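Long-range contacts in halogenase PltM (Pseudomonas fluorescens, PDB 6BZN), which halogenates phenolic substrates, accepting more than one halide, as a flavoprotein that binds FAD: residues Leu211-Met222 with Asn314-Asn325; Glu359-Lys367 with Phe447-Pro457. One frame throughout, in Å; residues are numbered along the deposited sequence.

Contact 1: residues Leu211-Met222 with Asn314-Asn325; sequences LATDTCSFFTHM and NAREWIYAPRIN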
# COMPACT_ATOMS: atom_id res chain seq x y z
N LEU A 211 -0.67 -14.42 -12.25
CA LEU A 211 -0.68 -13.98 -10.85
C LEU A 211 -0.79 -15.17 -9.91
O LEU A 211 -1.66 -16.03 -10.10
CB LEU A 211 -1.83 -13.00 -10.57
CG LEU A 211 -1.64 -11.63 -11.19
CD1 LEU A 211 -2.89 -10.79 -11.01
CD2 LEU A 211 -0.42 -10.91 -10.62
N ALA A 212 0.09 -15.20 -8.92
CA ALA A 212 0.05 -16.21 -7.85
C ALA A 212 -1.02 -15.95 -6.80
O ALA A 212 -1.46 -16.89 -6.15
CB ALA A 212 1.42 -16.34 -7.18
N THR A 213 -1.42 -14.69 -6.61
CA THR A 213 -2.40 -14.32 -5.61
C THR A 213 -3.79 -14.22 -6.25
O THR A 213 -3.96 -13.52 -7.25
CB THR A 213 -2.03 -12.98 -4.96
OG1 THR A 213 -0.66 -13.01 -4.54
CG2 THR A 213 -2.89 -12.71 -3.75
N ASP A 214 -4.75 -14.92 -5.65
CA ASP A 214 -6.15 -14.92 -6.07
C ASP A 214 -6.99 -14.77 -4.81
O ASP A 214 -7.26 -15.75 -4.11
CB ASP A 214 -6.44 -16.24 -6.81
CG ASP A 214 -7.85 -16.33 -7.39
OD1 ASP A 214 -8.70 -15.43 -7.20
OD2 ASP A 214 -8.11 -17.35 -8.06
N THR A 215 -7.36 -13.53 -4.50
CA THR A 215 -8.02 -13.20 -3.26
C THR A 215 -9.19 -12.28 -3.46
O THR A 215 -9.25 -11.54 -4.44
CB THR A 215 -7.06 -12.54 -2.23
OG1 THR A 215 -6.49 -11.35 -2.77
CG2 THR A 215 -5.96 -13.50 -1.79
N CYS A 216 -10.10 -12.33 -2.49
CA CYS A 216 -11.26 -11.46 -2.41
C CYS A 216 -11.15 -10.64 -1.13
O CYS A 216 -10.31 -10.94 -0.26
CB CYS A 216 -12.57 -12.27 -2.42
SG CYS A 216 -12.77 -13.40 -1.03
N SER A 217 -11.97 -9.60 -1.02
CA SER A 217 -11.95 -8.72 0.13
C SER A 217 -13.35 -8.21 0.45
O SER A 217 -14.11 -7.84 -0.45
CB SER A 217 -11.01 -7.53 -0.14
OG SER A 217 -10.89 -6.72 1.01
N PHE A 218 -13.67 -8.22 1.75
CA PHE A 218 -14.86 -7.60 2.32
C PHE A 218 -14.38 -6.52 3.29
O PHE A 218 -13.58 -6.82 4.18
CB PHE A 218 -15.66 -8.58 3.15
CG PHE A 218 -16.23 -9.76 2.41
CD1 PHE A 218 -15.46 -10.88 2.16
CD2 PHE A 218 -17.58 -9.80 2.08
CE1 PHE A 218 -15.99 -12.00 1.53
CE2 PHE A 218 -18.13 -10.90 1.44
CZ PHE A 218 -17.33 -12.01 1.17
N PHE A 219 -14.86 -5.28 3.15
CA PHE A 219 -14.40 -4.21 4.03
C PHE A 219 -15.46 -3.18 4.38
O PHE A 219 -16.41 -2.94 3.62
CB PHE A 219 -13.15 -3.52 3.47
CG PHE A 219 -13.27 -3.13 2.02
CD1 PHE A 219 -13.01 -4.06 1.01
CD2 PHE A 219 -13.64 -1.85 1.66
CE1 PHE A 219 -13.12 -3.71 -0.33
CE2 PHE A 219 -13.74 -1.49 0.33
CZ PHE A 219 -13.48 -2.42 -0.67
N THR A 220 -15.27 -2.58 5.55
CA THR A 220 -16.20 -1.59 6.06
C THR A 220 -15.53 -0.81 7.20
O THR A 220 -14.37 -1.09 7.57
CB THR A 220 -17.52 -2.25 6.55
OG1 THR A 220 -18.51 -1.24 6.75
CG2 THR A 220 -17.34 -3.02 7.85
N HIS A 221 -16.27 0.14 7.75
CA HIS A 221 -15.88 0.82 8.96
C HIS A 221 -16.93 0.58 10.04
O HIS A 221 -18.13 0.58 9.76
CB HIS A 221 -15.76 2.33 8.73
CG HIS A 221 -14.54 2.75 7.97
ND1 HIS A 221 -14.32 4.06 7.61
CD2 HIS A 221 -13.48 2.04 7.50
CE1 HIS A 221 -13.16 4.15 6.97
NE2 HIS A 221 -12.63 2.94 6.90
N MET A 222 -16.46 0.40 11.28
CA MET A 222 -17.33 0.06 12.41
C MET A 222 -17.12 0.94 13.62
O MET A 222 -16.02 1.47 13.85
CB MET A 222 -17.13 -1.39 12.83
CG MET A 222 -17.39 -2.41 11.74
SD MET A 222 -17.46 -4.05 12.48
CE MET A 222 -17.57 -5.06 11.01
N ASN A 314 -21.85 -1.82 12.49
CA ASN A 314 -21.37 -1.40 11.19
C ASN A 314 -21.81 0.03 10.93
O ASN A 314 -22.96 0.35 11.19
CB ASN A 314 -21.92 -2.35 10.13
CG ASN A 314 -21.04 -2.45 8.93
OD1 ASN A 314 -20.08 -1.68 8.79
ND2 ASN A 314 -21.35 -3.37 8.04
N ALA A 315 -20.90 0.88 10.48
CA ALA A 315 -21.19 2.29 10.20
C ALA A 315 -21.33 2.61 8.72
O ALA A 315 -21.56 3.76 8.36
CB ALA A 315 -20.10 3.18 10.79
N ARG A 316 -21.12 1.61 7.87
CA ARG A 316 -21.28 1.71 6.42
C ARG A 316 -21.83 0.38 5.91
O ARG A 316 -21.84 -0.61 6.65
CB ARG A 316 -19.93 1.83 5.70
CG ARG A 316 -18.86 2.72 6.27
CD ARG A 316 -17.65 2.70 5.33
NE ARG A 316 -18.09 3.05 3.99
CZ ARG A 316 -18.41 4.27 3.57
NH1 ARG A 316 -18.29 5.34 4.38
NH2 ARG A 316 -18.85 4.44 2.34
N GLU A 317 -22.20 0.34 4.64
CA GLU A 317 -22.46 -0.94 3.97
C GLU A 317 -21.13 -1.63 3.71
O GLU A 317 -20.13 -0.98 3.37
CB GLU A 317 -23.19 -0.74 2.63
CG GLU A 317 -24.56 -0.08 2.77
CD GLU A 317 -25.45 -0.72 3.82
OE1 GLU A 317 -25.76 -1.93 3.68
OE2 GLU A 317 -25.85 -0.02 4.80
N TRP A 318 -21.10 -2.95 3.92
CA TRP A 318 -19.97 -3.76 3.46
C TRP A 318 -19.78 -3.60 1.96
O TRP A 318 -20.75 -3.47 1.21
CB TRP A 318 -20.22 -5.25 3.75
CG TRP A 318 -20.09 -5.71 5.15
CD1 TRP A 318 -21.11 -5.98 6.02
CD2 TRP A 318 -18.88 -6.00 5.86
NE1 TRP A 318 -20.61 -6.41 7.22
CE2 TRP A 318 -19.24 -6.43 7.15
CE3 TRP A 318 -17.52 -5.92 5.53
CZ2 TRP A 318 -18.29 -6.78 8.11
CZ3 TRP A 318 -16.58 -6.28 6.48
CH2 TRP A 318 -16.98 -6.71 7.76
N ILE A 319 -18.53 -3.59 1.52
CA ILE A 319 -18.19 -3.70 0.11
C ILE A 319 -17.52 -5.05 -0.07
O ILE A 319 -16.67 -5.41 0.74
CB ILE A 319 -17.22 -2.59 -0.34
CG1 ILE A 319 -17.88 -1.21 -0.20
CG2 ILE A 319 -16.74 -2.82 -1.77
CD1 ILE A 319 -18.89 -0.90 -1.29
N TYR A 320 -17.93 -5.80 -1.10
CA TYR A 320 -17.31 -7.06 -1.45
C TYR A 320 -16.67 -6.92 -2.82
O TYR A 320 -17.30 -6.43 -3.74
CB TYR A 320 -18.35 -8.17 -1.49
CG TYR A 320 -17.84 -9.47 -2.09
CD1 TYR A 320 -16.75 -10.14 -1.53
CD2 TYR A 320 -18.46 -10.04 -3.20
CE1 TYR A 320 -16.28 -11.34 -2.07
CE2 TYR A 320 -18.00 -11.24 -3.74
CZ TYR A 320 -16.93 -11.89 -3.18
OH TYR A 320 -16.50 -13.07 -3.74
N ALA A 321 -15.40 -7.33 -2.94
CA ALA A 321 -14.71 -7.43 -4.22
C ALA A 321 -14.30 -8.90 -4.40
O ALA A 321 -13.47 -9.40 -3.64
CB ALA A 321 -13.49 -6.51 -4.23
N PRO A 322 -14.89 -9.60 -5.40
CA PRO A 322 -14.60 -11.04 -5.56
C PRO A 322 -13.18 -11.41 -6.02
O PRO A 322 -12.69 -12.51 -5.71
CB PRO A 322 -15.64 -11.50 -6.60
CG PRO A 322 -15.96 -10.26 -7.37
CD PRO A 322 -15.94 -9.16 -6.35
N ARG A 323 -12.53 -10.51 -6.75
CA ARG A 323 -11.14 -10.68 -7.08
C ARG A 323 -10.39 -9.36 -7.18
O ARG A 323 -10.57 -8.58 -8.12
CB ARG A 323 -10.92 -11.45 -8.36
CG ARG A 323 -9.42 -11.58 -8.57
CD ARG A 323 -8.98 -12.75 -9.35
NE ARG A 323 -7.56 -13.02 -9.13
CZ ARG A 323 -6.85 -13.87 -9.87
NH1 ARG A 323 -7.42 -14.52 -10.87
NH2 ARG A 323 -5.57 -14.07 -9.59
N ILE A 324 -9.47 -9.17 -6.25
CA ILE A 324 -8.80 -7.89 -6.11
C ILE A 324 -7.48 -7.77 -6.85
O ILE A 324 -6.91 -6.67 -6.92
CB ILE A 324 -8.66 -7.51 -4.62
CG1 ILE A 324 -7.66 -8.41 -3.91
CG2 ILE A 324 -10.02 -7.54 -3.94
CD1 ILE A 324 -7.55 -8.13 -2.43
N ASN A 325 -7.00 -8.85 -7.46
CA ASN A 325 -5.66 -8.93 -8.00
C ASN A 325 -5.65 -8.72 -9.51
O ASN A 325 -6.44 -9.33 -10.21
CB ASN A 325 -5.01 -10.29 -7.72
CG ASN A 325 -5.65 -11.01 -6.55
OD1 ASN A 325 -6.61 -11.77 -6.74
ND2 ASN A 325 -5.16 -10.75 -5.34
O HOH W 1 -4.40 -15.54 -11.80
O HOH W 2 -17.59 -0.28 3.13
O HOH W 3 -16.45 5.61 6.83
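F218 and Y320 lie in an offset stack, centroids 4.5 Å apart and planes inclined by 29°, with Y320 CD1 over one face of the F218 ring, toward its rim. The two residues form a non-hydrogen-bonded pair between antiparallel neighbours of a mixed sheet; S217-A321 and F219-I319, the hydrogen-bonded pairs beside it, put their side chains on the other face. There I319 CB sits over the F219 ring, 4.0 Å from its centroid. F219 CG stands between the backbone N and the carbonyl carbon (chi1 49°), which swings the ring across toward I319, while V62, an FAD-binding residue, touches it from outside. Beyond this pair the register slips by two residues, and W318 spans the irregular region. T220 CG2 rests almost squarely over its six-membered ring, 3.5 Å from the centroid, M222 CE approaches CZ2 obliquely, and E292 accepts the indole N-H. Past the slip, A315 N bonds to H221 O.

At the other end one backbone bond remains, I324 N to T215 O, and side chains add the rest. N325 OD1 takes T215 N on a lone pair in its amide plane (2.9 Å) and also R323 NE, while N325 ND2 donates to T215 OG1 and to I346 O. T215 OG1 is further held by D347. From an extended chain, R323 NH2 donates to T213 O (2.9 Å), which lies near the guanidinium plane. D214 OD1 lies over the guanidinium face, 3.3 Å from R323 NE, with the carboxylate stacked on it at 20°; this salt bridge is of charge alone, and D214 OD1 takes its hydrogen bond from N282. Two donors on OD1 fix the N325 amide in rotation, and loop 322-325 after the edge strand is fastened to residues 213-215.

Contact 2: residues Glu359-Lys367 with Phe447-Pro457; sequences ESILRLAPK and FDAALEAVRFP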
# COMPACT_ATOMS: atom_id res chain seq x y z
N GLU A 359 6.09 6.11 -4.75
CA GLU A 359 7.38 5.98 -5.45
C GLU A 359 7.19 6.23 -6.94
O GLU A 359 8.01 6.91 -7.56
CB GLU A 359 8.05 4.63 -5.21
CG GLU A 359 9.44 4.61 -5.84
CD GLU A 359 10.26 3.38 -5.54
OE1 GLU A 359 9.98 2.71 -4.53
OE2 GLU A 359 11.20 3.11 -6.34
N SER A 360 6.10 5.72 -7.50
CA SER A 360 5.86 5.91 -8.94
C SER A 360 5.67 7.38 -9.28
O SER A 360 6.16 7.87 -10.31
CB SER A 360 4.65 5.06 -9.41
OG SER A 360 4.57 5.09 -10.82
N ILE A 361 4.97 8.12 -8.42
CA ILE A 361 4.79 9.57 -8.63
C ILE A 361 6.15 10.27 -8.62
O ILE A 361 6.45 11.11 -9.47
CB ILE A 361 3.83 10.20 -7.61
CG1 ILE A 361 2.43 9.59 -7.76
CG2 ILE A 361 3.77 11.72 -7.75
CD1 ILE A 361 1.53 9.86 -6.57
N LEU A 362 6.97 9.88 -7.65
CA LEU A 362 8.28 10.45 -7.46
C LEU A 362 9.20 10.20 -8.65
O LEU A 362 9.98 11.08 -9.04
CB LEU A 362 8.86 9.85 -6.18
CG LEU A 362 10.08 10.42 -5.49
CD1 LEU A 362 10.00 11.92 -5.28
CD2 LEU A 362 10.20 9.67 -4.17
N ARG A 363 9.09 9.03 -9.27
CA ARG A 363 9.84 8.71 -10.47
C ARG A 363 9.28 9.38 -11.73
O ARG A 363 10.05 9.83 -12.57
CB ARG A 363 9.88 7.20 -10.69
CG ARG A 363 10.72 6.46 -9.66
CD ARG A 363 10.51 4.97 -9.78
NE ARG A 363 11.40 4.18 -8.92
CZ ARG A 363 12.63 3.78 -9.23
NH1 ARG A 363 13.20 4.10 -10.39
NH2 ARG A 363 13.33 3.05 -8.37
N LEU A 364 7.96 9.41 -11.85
CA LEU A 364 7.29 9.93 -13.06
C LEU A 364 7.38 11.45 -13.21
O LEU A 364 7.60 11.96 -14.32
CB LEU A 364 5.82 9.49 -13.07
CG LEU A 364 4.96 9.99 -14.23
CD1 LEU A 364 5.42 9.43 -15.56
CD2 LEU A 364 3.48 9.68 -13.95
N ALA A 365 7.16 12.19 -12.12
CA ALA A 365 6.93 13.63 -12.21
C ALA A 365 8.11 14.39 -12.84
O ALA A 365 7.89 15.22 -13.72
CB ALA A 365 6.54 14.23 -10.86
N PRO A 366 9.37 14.07 -12.45
CA PRO A 366 10.51 14.73 -13.10
C PRO A 366 10.59 14.45 -14.59
O PRO A 366 11.00 15.34 -15.35
CB PRO A 366 11.72 14.13 -12.38
CG PRO A 366 11.19 13.73 -11.06
CD PRO A 366 9.83 13.19 -11.36
N LYS A 367 10.16 13.26 -15.01
CA LYS A 367 10.18 12.90 -16.42
C LYS A 367 9.09 13.63 -17.20
O LYS A 367 9.30 14.00 -18.35
CB LYS A 367 10.05 11.39 -16.59
CG LYS A 367 11.17 10.63 -15.89
CD LYS A 367 11.00 9.14 -16.01
CE LYS A 367 12.03 8.38 -15.17
NZ LYS A 367 13.40 8.60 -15.70
N PHE A 447 19.27 13.18 -6.58
CA PHE A 447 18.27 12.30 -5.99
C PHE A 447 17.56 11.45 -7.06
O PHE A 447 17.42 10.23 -6.90
CB PHE A 447 17.20 13.08 -5.20
CG PHE A 447 15.96 12.26 -4.95
CD1 PHE A 447 15.95 11.30 -3.94
CD2 PHE A 447 14.86 12.38 -5.78
CE1 PHE A 447 14.83 10.49 -3.76
CE2 PHE A 447 13.74 11.58 -5.60
CZ PHE A 447 13.74 10.63 -4.60
N ASP A 448 17.07 12.09 -8.12
CA ASP A 448 16.33 11.36 -9.17
C ASP A 448 17.20 10.26 -9.77
O ASP A 448 16.73 9.14 -10.02
CB ASP A 448 15.89 12.29 -10.31
CG ASP A 448 14.88 13.38 -9.89
OD1 ASP A 448 14.28 13.31 -8.79
OD2 ASP A 448 14.69 14.33 -10.69
N ALA A 449 18.47 10.58 -10.00
CA ALA A 449 19.39 9.61 -10.61
C ALA A 449 19.73 8.49 -9.62
O ALA A 449 19.78 7.33 -10.01
CB ALA A 449 20.65 10.31 -11.11
N ALA A 450 19.88 8.82 -8.34
CA ALA A 450 20.15 7.81 -7.32
C ALA A 450 18.99 6.81 -7.16
O ALA A 450 19.21 5.59 -7.06
CB ALA A 450 20.47 8.46 -5.99
N LEU A 451 17.76 7.31 -7.16
CA LEU A 451 16.59 6.43 -7.10
C LEU A 451 16.50 5.56 -8.36
O LEU A 451 16.19 4.36 -8.28
CB LEU A 451 15.30 7.25 -6.92
CG LEU A 451 13.98 6.48 -6.79
CD1 LEU A 451 14.00 5.49 -5.64
CD2 LEU A 451 12.85 7.48 -6.59
N GLU A 452 16.80 6.13 -9.52
CA GLU A 452 16.73 5.35 -10.75
C GLU A 452 17.85 4.32 -10.86
O GLU A 452 17.67 3.28 -11.47
CB GLU A 452 16.74 6.26 -11.96
CG GLU A 452 16.44 5.53 -13.25
CD GLU A 452 15.94 6.45 -14.33
OE1 GLU A 452 14.76 6.88 -14.25
OE2 GLU A 452 16.70 6.71 -15.28
N ALA A 453 18.99 4.59 -10.24
CA ALA A 453 20.14 3.69 -10.34
C ALA A 453 20.09 2.48 -9.39
O ALA A 453 21.00 1.65 -9.41
CB ALA A 453 21.43 4.47 -10.12
N VAL A 454 19.04 2.34 -8.57
CA VAL A 454 18.98 1.20 -7.66
C VAL A 454 19.00 -0.10 -8.47
O VAL A 454 18.44 -0.17 -9.57
CB VAL A 454 17.75 1.22 -6.73
CG1 VAL A 454 17.75 2.49 -5.87
CG2 VAL A 454 16.46 1.05 -7.52
N ARG A 455 19.64 -1.13 -7.92
CA ARG A 455 19.81 -2.38 -8.67
C ARG A 455 18.53 -3.21 -8.79
O ARG A 455 18.43 -4.00 -9.72
CB ARG A 455 20.94 -3.24 -8.09
CG ARG A 455 22.31 -2.75 -8.54
CD ARG A 455 23.44 -3.33 -7.69
NE ARG A 455 23.42 -2.82 -6.33
CZ ARG A 455 24.34 -3.08 -5.39
NH1 ARG A 455 25.38 -3.86 -5.66
NH2 ARG A 455 24.23 -2.54 -4.18
N PHE A 456 17.59 -3.04 -7.85
CA PHE A 456 16.36 -3.85 -7.81
C PHE A 456 15.12 -2.96 -7.61
O PHE A 456 14.43 -3.05 -6.59
CB PHE A 456 16.47 -4.89 -6.70
CG PHE A 456 17.73 -5.70 -6.77
CD1 PHE A 456 17.82 -6.79 -7.63
CD2 PHE A 456 18.82 -5.36 -5.98
CE1 PHE A 456 19.00 -7.53 -7.70
CE2 PHE A 456 20.00 -6.10 -6.05
CZ PHE A 456 20.09 -7.18 -6.91
N PRO A 457 14.83 -2.10 -8.61
CA PRO A 457 13.63 -1.27 -8.49
C PRO A 457 12.39 -2.15 -8.35
O PRO A 457 12.26 -3.18 -9.03
CB PRO A 457 13.63 -0.45 -9.78
CG PRO A 457 14.44 -1.24 -10.75
CD PRO A 457 15.45 -2.00 -9.95
O HOH W 4 12.71 10.83 -8.87
O HOH W 5 13.08 6.63 -11.97
O HOH W 6 15.07 2.35 -11.45
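R363 lays its side chain along L451, reaching from helix 352-374 to the end of helix 444-452. Its CG lies anti to the carbonyl carbon (chi1 -69°), and the chain then runs extended to NE. CG passes L451 CD2 at 3.9 Å; farther out, L451 CG lies over one face of the guanidinium. NE and NH2 both grip E359 OE2, one turn back on the same helix, at 2.8 Å from NE and within 2° of the guanidinium plane, so the group is held flat. NH2 also comes 3.1 Å from L451 O, with V454 CG2 at the guanidinium edge and P457 CB nearby. NH1 donates to two waters, one passing the link to E452 O, the other to E452 OE1.

That same E452 OE1 receives K367 NZ on its syn lone pair at 2.6 Å, a salt bridge. Toward helix 68-81, L362 CD2 meets the edge of the F447 ring, and P366 CB packs on D448 OD2, which is paired with R80. The helix segments cross at -127°, axes 10.5 Å apart. E359-R363 is an i to i+4 salt bridge, probably balancing the arginine's charge, buried where helix 352-374 packs against helix 444-452 and its following loop.

Overall arrangement
Contact 1 joins the edge strand of the mixed seven-stranded sheet to its neighbour, whereas contact 2 packs two helices of the helical part of the chain. Their centres are 31 Å apart on opposite sides of the chain's centre, and their nearest atoms about 15 Å, so they do not touch; contact 1 closes before contact 2 opens. No FAD is bound here, but contact 1 borders its site, the F219 side chain about 4 Å from that of V62, and its I324 side chain is about 8 Å from a bound calcium ion. Contact 2 is set back, the E359 side chain about 10 Å from that of L354. Helix 383-406 touches L211 and T213 of contact 1 and E359 and R363 of contact 2.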